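Glycerophosphodiester phosphodiesterase (Cytophaga hutchinsonii ATCC 33406, PDB 3CH0) belongs to the glycerophosphodiester phosphodiesterase family, whose members are built on a TIM-barrel fold. Local coordinates at residues 44-52 and 153-161; 213-224 and 235-244. All blocks are in the same frame, centred on the assembly; numbering follows the deposited sequence. Where two conformers were deposited one is given.

Interactions 1 and 2 lie on opposite sides of the chain's centre, with their own centres about 25 Å apart, and both reach the same curled sheet of the TIM-barrel fold. In interaction 1 a helix packs against a strand and the turn after it, and the contact is apolar: aliphatic side chains and one phenylalanine form its buried part, with polar groups toward the solvent side. Interaction 2 instead joins two neighbouring parallel strands and the loops that follow them, chiefly through backbone hydrogen bonds, and its buried area is nearly twice as large. Each is partly buried, running from the protein interior to residues nearer the surface.

Interaction 1. Residues 44-52 and 153-161; sequences LVISKDNRV and LFCDLVVAE. With EDO (1,2-ethanediol), chain K.
Strand 44-46 and helix 153-161 pass 9.3 Å apart at their axes, the chain directions 114° apart, and the turn after the strand carries Asn50 to Val52 back along the helix. Phe154 lays its ring against the strand. With CG anti to the backbone N (chi1 -159°), its ring swings toward Leu44 and Ile46; CG1 of Ile46 lies over one face, 4.1 Å from the ring centroid, a CH-pi contact. At the ring edge, Leu44 O lies in the ring plane, 3.3 Å from Phe154 CZ. One turn further along the helix, Leu157 CD1 meets Ile46 CG2 at 3.8 Å and also borders Asn50, whose carbonyl O lies 3.7 Å from Leu157 CD2. Val158 touches Leu44 CD1 through CG1, at 3.7 Å, and its CG2 meets Val52 CG1. The other methyl of Val52, CG2, rests 3.6 Å from Leu157 O. In the conformers given, the charges of Arg51 and Glu161 lie near each other beyond salt-bridge range; Glu161 makes its salt bridge with Arg118. The type I turn from Ser47 to Asn50 is braced by Ser47 OG, which donates to Asp49 OD1 and accepts from Arg51 N just beyond it. Phe117 of helix 117-127 touches Leu44, Val52 and Val158, Ile137 of strand 132-137 backs Phe154 and Val158, and Cys155 faces helix 178-187, so helix 151-164 packs on the sheet with helices 117-127 and 178-187 as neighbours.

Interaction 2. Residues 213-224 and 235-244; sequences TPAVYSPDVTLV and LGMRVIPWTV. With EDO (1,2-ethanediol), chain E; EDO (1,2-ethanediol), chain D; EDO (1,2-ethanediol), chain F.
Val216 pairs with Arg238 and Tyr217 with Val239 as parallel strands, the two ends of a right-handed beta-alpha-beta crossover through helix 226-234. Arg238 N donates to Ala215 O, Tyr217 N to Arg238 O and Ile240 N to Tyr217 O, all nearly straight. On one face of this pair CG2 of Val216 lies over the Arg238 guanidinium, 3.5 Å from NH2.

Trp242, in the loop after strand 238-239, has CG between the backbone N and the carbonyl carbon (chi1 52°), which turns the indole back over 218-220. From CB the path reaches CG, 4.0 Å from Pro219 O, and then CD1, 3.4 Å from Ser218 OG. NE1 donates to Ser218 O at 2.8 Å; the acceptor lies in the indole plane, but the N-H arrives from above the carbonyl plane, 58° out of it. Next, CE2 and CZ2 lie under the backbone N of Asp220, 3.4 Å from CE2. Across the six-membered ring, Asp220 CA sits 3.7 Å from the centroid in a CH-pi contact, and CH2 at the far end meets Asp220 CB. The backbone continues the grip: Trp242 N donates to Pro219 O, and Val221 N to Trp242 O. Ser218 OG gives its hydrogen to Ile240 O.

Asp220 OD1 accepts from Thr222 N, an Asx turn, and both carboxylate oxygens take hydrogens from ethanediol molecules. The indole, gripped at its N-H and covered on one face, is thus fixed in rotation beside a bound citric acid, while from Ser218 onward side-chain bonds join those of the backbone.

Interaction 1. Residues 44-52 and 153-161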
loop_
_atom_site.group_PDB
_atom_site.type_symbol
_atom_site.label_atom_id
_atom_site.label_comp_id
_atom_site.label_asym_id
_atom_site.label_seq_id
_atom_site.Cartn_x
_atom_site.Cartn_y
_atom_site.Cartn_z
ATOM N N LEU A 44 2.207 -0.066 -5.941
ATOM C CA LEU A 44 3.157 0.053 -7.028
ATOM C C LEU A 44 2.680 -0.622 -8.291
ATOM O O LEU A 44 2.135 -1.748 -8.273
ATOM C CB LEU A 44 4.511 -0.539 -6.651
ATOM C CG LEU A 44 5.145 -0.046 -5.341
ATOM C CD1 LEU A 44 6.378 -0.845 -4.907
ATOM C CD2 LEU A 44 5.492 1.439 -5.493
ATOM N N VAL A 45 2.880 0.118 -9.383
ATOM C CA VAL A 45 2.607 -0.338 -10.756
ATOM C C VAL A 45 3.795 0.067 -11.632
ATOM O O VAL A 45 4.751 0.671 -11.136
ATOM C CB VAL A 45 1.268 0.117 -11.283
ATOM C CG1 VAL A 45 0.122 -0.193 -10.274
ATOM C CG2 VAL A 45 1.349 1.642 -11.641
ATOM N N ILE A 46 3.766 -0.378 -12.897
ATOM C CA ILE A 46 4.857 -0.151 -13.872
ATOM C C ILE A 46 4.349 0.611 -15.104
ATOM O O ILE A 46 3.285 0.314 -15.598
ATOM C CB ILE A 46 5.442 -1.485 -14.336
ATOM C CG1 ILE A 46 5.801 -2.389 -13.117
ATOM C CG2 ILE A 46 6.726 -1.266 -15.194
ATOM C CD1 ILE A 46 6.817 -1.844 -12.134
ATOM N N SER A 47 5.105 1.641 -15.497
ATOM C CA SER A 47 4.815 2.382 -16.712
ATOM C C SER A 47 5.312 1.582 -17.926
ATOM O O SER A 47 6.078 0.628 -17.784
ATOM C CB SER A 47 5.533 3.737 -16.712
ATOM O OG SER A 47 6.954 3.574 -16.712
ATOM N N LYS A 48 4.869 2.024 -19.104
ATOM C CA LYS A 48 5.377 1.460 -20.398
ATOM C C LYS A 48 6.875 1.382 -20.467
ATOM O O LYS A 48 7.421 0.386 -20.960
ATOM C CB LYS A 48 4.838 2.260 -21.547
ATOM C CG LYS A 48 5.204 1.688 -22.924
ATOM C CD LYS A 48 4.366 2.376 -23.985
ATOM C CE LYS A 48 4.854 1.998 -25.385
ATOM N NZ LYS A 48 4.343 3.007 -26.375
ATOM N N ASP A 49 7.564 2.415 -19.961
ATOM C CA ASP A 49 8.995 2.479 -19.947
ATOM C C ASP A 49 9.643 1.912 -18.685
ATOM O O ASP A 49 10.773 2.251 -18.314
ATOM C CB ASP A 49 9.515 3.912 -20.320
ATOM C CG ASP A 49 8.973 5.032 -19.436
ATOM O OD1 ASP A 49 7.885 4.906 -18.815
ATOM O OD2 ASP A 49 9.639 6.123 -19.444
ATOM N N ASN A 50 8.923 0.973 -18.033
ATOM C CA ASN A 50 9.494 0.204 -16.950
ATOM C C ASN A 50 9.962 1.027 -15.743
ATOM O O ASN A 50 10.872 0.623 -15.018
ATOM C CB ASN A 50 10.628 -0.742 -17.456
ATOM C CG ASN A 50 10.097 -1.974 -18.168
ATOM O OD1 ASN A 50 8.910 -2.233 -18.200
ATOM N ND2 ASN A 50 11.018 -2.714 -18.786
ATOM N N ARG A 51 9.304 2.161 -15.495
ATOM C CA ARG A 51 9.522 2.842 -14.232
ATOM C C ARG A 51 8.442 2.412 -13.253
ATOM O O ARG A 51 7.286 2.152 -13.630
ATOM C CB ARG A 51 9.546 4.356 -14.361
ATOM C CG ARG A 51 10.620 4.909 -15.327
ATOM C CD ARG A 51 12.065 4.480 -14.988
ATOM N NE ARG A 51 12.464 4.520 -13.569
ATOM C CZ ARG A 51 12.910 5.598 -12.914
ATOM N NH1 ARG A 51 13.017 6.781 -13.512
ATOM N NH2 ARG A 51 13.261 5.487 -11.641
ATOM N N VAL A 52 8.864 2.317 -11.998
ATOM C CA VAL A 52 7.979 1.929 -10.899
ATOM C C VAL A 52 7.267 3.201 -10.430
ATOM O O VAL A 52 7.944 4.165 -10.002
ATOM C CB VAL A 52 8.712 1.256 -9.744
ATOM C CG1 VAL A 52 7.718 0.779 -8.644
ATOM C CG2 VAL A 52 9.542 0.063 -10.215
ATOM N N LEU A 153 9.534 -9.662 -13.771
ATOM C CA LEU A 153 9.922 -8.282 -14.159
ATOM C C LEU A 153 9.305 -7.275 -13.183
ATOM O O LEU A 153 9.984 -6.310 -12.787
ATOM C CB LEU A 153 9.525 -7.943 -15.612
ATOM C CG LEU A 153 9.963 -6.553 -16.095
ATOM C CD1 LEU A 153 11.481 -6.307 -15.832
ATOM C CD2 LEU A 153 9.482 -6.395 -17.538
ATOM N N PHE A 154 8.004 -7.440 -12.873
ATOM C CA PHE A 154 7.313 -6.535 -11.936
ATOM C C PHE A 154 8.125 -6.515 -10.645
ATOM O O PHE A 154 8.476 -5.470 -10.112
ATOM C CB PHE A 154 5.870 -7.020 -11.754
ATOM C CG PHE A 154 4.867 -5.990 -11.253
ATOM C CD1 PHE A 154 5.238 -4.918 -10.443
ATOM C CD2 PHE A 154 3.520 -6.192 -11.521
ATOM C CE1 PHE A 154 4.317 -4.048 -9.952
ATOM C CE2 PHE A 154 2.556 -5.294 -11.027
ATOM C CZ PHE A 154 2.973 -4.223 -10.237
ATOM N N CYS A 155 8.413 -7.695 -10.106
ATOM C CA CYS A 155 9.115 -7.759 -8.829
ATOM C C CYS A 155 10.553 -7.253 -8.929
ATOM O O CYS A 155 11.071 -6.585 -8.048
ATOM C CB CYS A 155 9.110 -9.191 -8.244
ATOM S SG CYS A 155 7.451 -9.750 -7.767
ATOM N N ASP A 156 11.222 -7.630 -10.012
ATOM C CA ASP A 156 12.622 -7.232 -10.146
ATOM C C ASP A 156 12.728 -5.717 -10.246
ATOM O O ASP A 156 13.646 -5.146 -9.692
ATOM C CB ASP A 156 13.227 -7.851 -11.393
ATOM C CG ASP A 156 13.453 -9.356 -11.264
ATOM O OD1 ASP A 156 13.386 -9.905 -10.171
ATOM O OD2 ASP A 156 13.752 -9.930 -12.352
ATOM N N LEU A 157 11.849 -5.069 -10.974
ATOM C CA LEU A 157 11.918 -3.601 -11.096
ATOM C C LEU A 157 11.720 -2.940 -9.721
ATOM O O LEU A 157 12.422 -1.970 -9.369
ATOM C CB LEU A 157 10.872 -3.075 -12.040
ATOM C CG LEU A 157 11.116 -3.401 -13.506
ATOM C CD1 LEU A 157 9.886 -3.124 -14.352
ATOM C CD2 LEU A 157 12.374 -2.661 -14.100
ATOM N N VAL A 158 10.772 -3.442 -8.933
ATOM C CA VAL A 158 10.555 -2.893 -7.573
ATOM C C VAL A 158 11.776 -3.110 -6.710
ATOM O O VAL A 158 12.216 -2.189 -5.994
ATOM C CB VAL A 158 9.262 -3.521 -6.938
ATOM C CG1 VAL A 158 9.107 -3.251 -5.423
ATOM C CG2 VAL A 158 8.066 -3.022 -7.758
ATOM N N VAL A 159 12.297 -4.342 -6.725
ATOM C CA VAL A 159 13.401 -4.704 -5.868
ATOM C C VAL A 159 14.692 -3.922 -6.227
ATOM O O VAL A 159 15.431 -3.548 -5.300
ATOM C CB VAL A 159 13.600 -6.220 -5.817
ATOM C CG1 VAL A 159 14.940 -6.538 -5.108
ATOM C CG2 VAL A 159 12.401 -6.881 -5.121
ATOM N N ALA A 160 14.903 -3.651 -7.501
ATOM C CA ALA A 160 16.040 -2.850 -7.937
ATOM C C ALA A 160 16.020 -1.501 -7.198
ATOM O O ALA A 160 17.074 -1.004 -6.763
ATOM C CB ALA A 160 16.058 -2.644 -9.441
ATOM N N GLU A 161 14.841 -0.924 -7.029
ATOM C CA GLU A 161 14.732 0.380 -6.376
ATOM C C GLU A 161 14.985 0.305 -4.867
ATOM O O GLU A 161 15.574 1.221 -4.291
ATOM C CB GLU A 161 13.383 1.028 -6.716
ATOM C CG GLU A 161 13.180 1.302 -8.197
ATOM C CD GLU A 161 14.300 2.159 -8.795
ATOM O OE1 GLU A 161 14.595 3.223 -8.216
ATOM O OE2 GLU A 161 14.884 1.761 -9.824
HETATM C C1 EDO K . 15.170 -5.268 -15.018
HETATM O O1 EDO K . 16.404 -5.970 -15.177
HETATM C C2 EDO K . 14.702 -5.563 -13.607
HETATM O O2 EDO K . 15.518 -4.893 -12.616
#

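Interaction 2. Residues 213-224 and 235-244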
loop_
_atom_site.group_PDB
_atom_site.type_symbol
_atom_site.label_atom_id
_atom_site.label_comp_id
_atom_site.label_asym_id
_atom_site.label_seq_id
_atom_site.Cartn_x
_atom_site.Cartn_y
_atom_site.Cartn_z
ATOM N N THR A 213 5.626 -19.367 5.415
ATOM C CA THR A 213 4.925 -18.496 6.366
ATOM C C THR A 213 5.513 -17.095 6.187
ATOM O O THR A 213 6.688 -16.869 6.453
ATOM C CB THR A 213 5.134 -18.963 7.817
ATOM O OG1 THR A 213 4.641 -20.298 7.925
ATOM C CG2 THR A 213 4.381 -18.061 8.785
ATOM N N PRO A 214 4.677 -16.125 5.769
ATOM C CA PRO A 214 5.163 -14.763 5.583
ATOM C C PRO A 214 5.363 -14.053 6.923
ATOM O O PRO A 214 4.909 -14.513 7.976
ATOM C CB PRO A 214 4.005 -14.096 4.806
ATOM C CG PRO A 214 2.792 -14.814 5.299
ATOM C CD PRO A 214 3.256 -16.262 5.504
ATOM N N ALA A 215 6.029 -12.910 6.873
ATOM C CA ALA A 215 6.205 -12.115 8.069
ATOM C C ALA A 215 4.905 -11.546 8.696
ATOM O O ALA A 215 4.776 -11.456 9.938
ATOM C CB ALA A 215 7.181 -10.962 7.828
ATOM N N VAL A 216 4.011 -11.108 7.803
ATOM C CA VAL A 216 2.815 -10.386 8.200
ATOM C C VAL A 216 1.627 -11.053 7.536
ATOM O O VAL A 216 1.704 -11.404 6.362
ATOM C CB VAL A 216 2.902 -8.893 7.831
ATOM C CG1 VAL A 216 1.625 -8.149 8.118
ATOM C CG2 VAL A 216 4.073 -8.228 8.534
ATOM N N TYR A 217 0.562 -11.234 8.322
ATOM C CA TYR A 217 -0.724 -11.613 7.816
ATOM C C TYR A 217 -1.565 -10.328 7.838
ATOM O O TYR A 217 -1.697 -9.671 8.882
ATOM C CB TYR A 217 -1.350 -12.694 8.703
ATOM C CG TYR A 217 -2.585 -13.303 8.140
ATOM C CD1 TYR A 217 -2.534 -14.198 7.068
ATOM C CD2 TYR A 217 -3.813 -12.965 8.647
ATOM C CE1 TYR A 217 -3.665 -14.749 6.515
ATOM C CE2 TYR A 217 -4.933 -13.507 8.115
ATOM C CZ TYR A 217 -4.873 -14.434 7.061
ATOM O OH TYR A 217 -5.989 -15.011 6.473
ATOM N N SER A 218 -2.121 -9.955 6.700
ATOM C CA SER A 218 -2.741 -8.623 6.552
ATOM C C SER A 218 -4.132 -8.803 5.918
ATOM O O SER A 218 -4.299 -8.620 4.709
ATOM C CB SER A 218 -1.832 -7.712 5.718
ATOM O OG SER A 218 -2.295 -6.388 5.709
ATOM N N PRO A 219 -5.153 -9.143 6.742
ATOM C CA PRO A 219 -6.511 -9.347 6.279
ATOM C C PRO A 219 -7.405 -8.110 6.361
ATOM O O PRO A 219 -7.157 -7.227 7.163
ATOM C CB PRO A 219 -7.020 -10.375 7.298
ATOM C CG PRO A 219 -6.387 -9.892 8.575
ATOM C CD PRO A 219 -5.020 -9.410 8.188
ATOM N N ASP A 220 -8.414 -8.098 5.488
ATOM C CA ASP A 220 -9.550 -7.183 5.622
ATOM C C ASP A 220 -10.027 -7.283 7.066
ATOM O O ASP A 220 -10.215 -8.406 7.610
ATOM C CB ASP A 220 -10.601 -7.649 4.639
ATOM C CG ASP A 220 -11.772 -6.715 4.503
ATOM O OD1 ASP A 220 -12.238 -6.211 5.497
ATOM O OD2 ASP A 220 -12.307 -6.596 3.382
ATOM N N VAL A 221 -10.202 -6.123 7.689
ATOM C CA VAL A 221 -10.614 -6.054 9.076
ATOM C C VAL A 221 -11.830 -6.930 9.385
ATOM O O VAL A 221 -11.911 -7.489 10.491
ATOM C CB VAL A 221 -10.833 -4.595 9.503
ATOM C CG1 VAL A 221 -11.911 -3.940 8.658
ATOM C CG2 VAL A 221 -11.149 -4.519 11.001
ATOM N N THR A 222 -12.765 -7.027 8.442
ATOM C CA THR A 222 -13.977 -7.794 8.723
ATOM C C THR A 222 -13.676 -9.255 9.046
ATOM O O THR A 222 -14.504 -9.946 9.673
ATOM C CB THR A 222 -14.958 -7.783 7.564
ATOM O OG1 THR A 222 -14.325 -8.376 6.413
ATOM C CG2 THR A 222 -15.456 -6.357 7.278
ATOM N N LEU A 223 -12.527 -9.747 8.564
ATOM C CA LEU A 223 -12.125 -11.144 8.700
ATOM C C LEU A 223 -11.394 -11.481 10.004
ATOM O O LEU A 223 -11.190 -12.669 10.337
ATOM C CB LEU A 223 -11.249 -11.578 7.497
ATOM C CG LEU A 223 -11.831 -11.446 6.107
ATOM C CD1 LEU A 223 -10.714 -11.642 5.075
ATOM C CD2 LEU A 223 -12.967 -12.430 5.892
ATOM N N VAL A 224 -10.982 -10.445 10.731
ATOM C CA VAL A 224 -10.152 -10.633 11.881
ATOM C C VAL A 224 -10.938 -11.227 13.044
ATOM O O VAL A 224 -12.027 -10.783 13.347
ATOM C CB VAL A 224 -9.541 -9.301 12.319
ATOM C CG1 VAL A 224 -8.717 -9.426 13.596
ATOM C CG2 VAL A 224 -8.661 -8.765 11.165
ATOM N N LEU A 235 2.486 -18.951 14.938
ATOM C CA LEU A 235 3.339 -19.185 13.756
ATOM C C LEU A 235 4.435 -18.138 13.573
ATOM O O LEU A 235 5.240 -18.224 12.634
ATOM C CB LEU A 235 2.469 -19.273 12.490
ATOM C CG LEU A 235 1.542 -20.486 12.343
ATOM C CD1 LEU A 235 0.517 -20.245 11.230
ATOM C CD2 LEU A 235 2.374 -21.795 12.097
ATOM N N GLY A 236 4.461 -17.138 14.434
ATOM C CA GLY A 236 5.492 -16.129 14.377
ATOM C C GLY A 236 5.146 -14.969 13.434
ATOM O O GLY A 236 5.984 -14.115 13.177
HETATM N N MSE A 237 3.885 -14.906 12.989
HETATM C CA MSE A 237 3.416 -13.800 12.110
HETATM C C MSE A 237 2.918 -12.643 12.939
HETATM O O MSE A 237 2.374 -12.847 14.024
HETATM C CB MSE A 237 2.270 -14.242 11.225
HETATM C CG MSE A 237 2.719 -15.219 10.206
HETATM SE SE MSE A 237 1.353 -15.637 8.937
HETATM C CE MSE A 237 0.297 -16.616 10.110
ATOM N N ARG A 238 3.056 -11.432 12.399
ATOM C CA ARG A 238 2.379 -10.266 12.915
ATOM C C ARG A 238 1.105 -10.074 12.108
ATOM O O ARG A 238 1.018 -10.522 10.966
ATOM C CB ARG A 238 3.234 -9.038 12.801
ATOM C CG ARG A 238 4.392 -9.162 13.846
ATOM C CD ARG A 238 5.385 -8.081 13.783
ATOM N NE ARG A 238 6.188 -8.223 12.587
ATOM C CZ ARG A 238 6.142 -7.412 11.524
ATOM N NH1 ARG A 238 5.320 -6.355 11.523
ATOM N NH2 ARG A 238 6.951 -7.653 10.476
ATOM N N VAL A 239 0.111 -9.520 12.766
ATOM C CA VAL A 239 -1.215 -9.320 12.175
ATOM C C VAL A 239 -1.525 -7.823 12.072
ATOM O O VAL A 239 -1.580 -7.115 13.070
ATOM C CB VAL A 239 -2.339 -10.040 12.960
ATOM C CG1 VAL A 239 -3.712 -9.804 12.248
ATOM C CG2 VAL A 239 -1.999 -11.550 13.066
ATOM N N ILE A 240 -1.708 -7.340 10.838
ATOM C CA ILE A 240 -1.885 -5.924 10.532
ATOM C C ILE A 240 -3.058 -5.746 9.566
ATOM O O ILE A 240 -2.887 -5.855 8.355
ATOM C CB ILE A 240 -0.609 -5.284 9.932
ATOM C CG1 ILE A 240 0.578 -5.543 10.878
ATOM C CG2 ILE A 240 -0.785 -3.800 9.735
ATOM C CD1 ILE A 240 1.883 -4.937 10.402
ATOM N N PRO A 241 -4.262 -5.530 10.116
ATOM C CA PRO A 241 -5.436 -5.413 9.258
ATOM C C PRO A 241 -5.612 -4.047 8.609
ATOM O O PRO A 241 -5.002 -3.059 9.022
ATOM C CB PRO A 241 -6.601 -5.664 10.196
ATOM C CG PRO A 241 -6.102 -5.602 11.543
ATOM C CD PRO A 241 -4.607 -5.493 11.547
ATOM N N TRP A 242 -6.507 -4.044 7.625
ATOM C CA TRP A 242 -6.801 -2.853 6.825
ATOM C C TRP A 242 -8.278 -2.812 6.477
ATOM O O TRP A 242 -8.912 -3.845 6.569
ATOM C CB TRP A 242 -5.996 -2.905 5.503
ATOM C CG TRP A 242 -6.166 -4.214 4.745
ATOM C CD1 TRP A 242 -5.376 -5.334 4.853
ATOM C CD2 TRP A 242 -7.194 -4.562 3.807
ATOM N NE1 TRP A 242 -5.819 -6.310 4.027
ATOM C CE2 TRP A 242 -6.948 -5.876 3.380
ATOM C CE3 TRP A 242 -8.307 -3.887 3.268
ATOM C CZ2 TRP A 242 -7.790 -6.516 2.455
ATOM C CZ3 TRP A 242 -9.126 -4.536 2.349
ATOM C CH2 TRP A 242 -8.847 -5.828 1.929
ATOM N N THR A 243 -8.817 -1.665 6.052
ATOM C CA THR A 243 -8.312 -0.339 6.250
ATOM C C THR A 243 -9.239 0.228 7.313
ATOM O O THR A 243 -10.458 0.333 7.108
ATOM C CB THR A 243 -8.357 0.464 4.942
ATOM O OG1 THR A 243 -7.446 -0.140 4.000
ATOM C CG2 THR A 243 -7.930 1.913 5.144
ATOM N N VAL A 244 -8.667 0.591 8.454
ATOM C CA VAL A 244 -9.410 0.858 9.687
ATOM C C VAL A 244 -9.422 2.342 10.005
ATOM O O VAL A 244 -8.391 2.923 10.268
ATOM C CB VAL A 244 -8.877 0.041 10.840
ATOM C CG1 VAL A 244 -9.867 0.092 12.008
ATOM C CG2 VAL A 244 -8.577 -1.443 10.439
HETATM C C1 EDO E . -11.980 -2.853 5.446
HETATM O O1 EDO E . -11.449 -1.961 4.486
HETATM C C2 EDO E . -13.488 -3.037 5.257
HETATM O O2 EDO E . -13.767 -4.068 4.312
HETATM C C1 EDO D . -14.007 -9.615 3.343
HETATM O O1 EDO D . -14.338 -10.784 2.573
HETATM C C2 EDO D . -14.884 -8.458 2.913
HETATM O O2 EDO D . -14.831 -7.333 3.767
HETATM C C1 EDO F . 3.584 -23.707 5.247
HETATM O O1 EDO F . 4.697 -22.887 5.640
HETATM C C2 EDO F . 2.782 -22.991 4.167
HETATM O O2 EDO F . 1.554 -23.651 3.818
HETATM O O HOH W 1 6.863 -11.636 11.696
#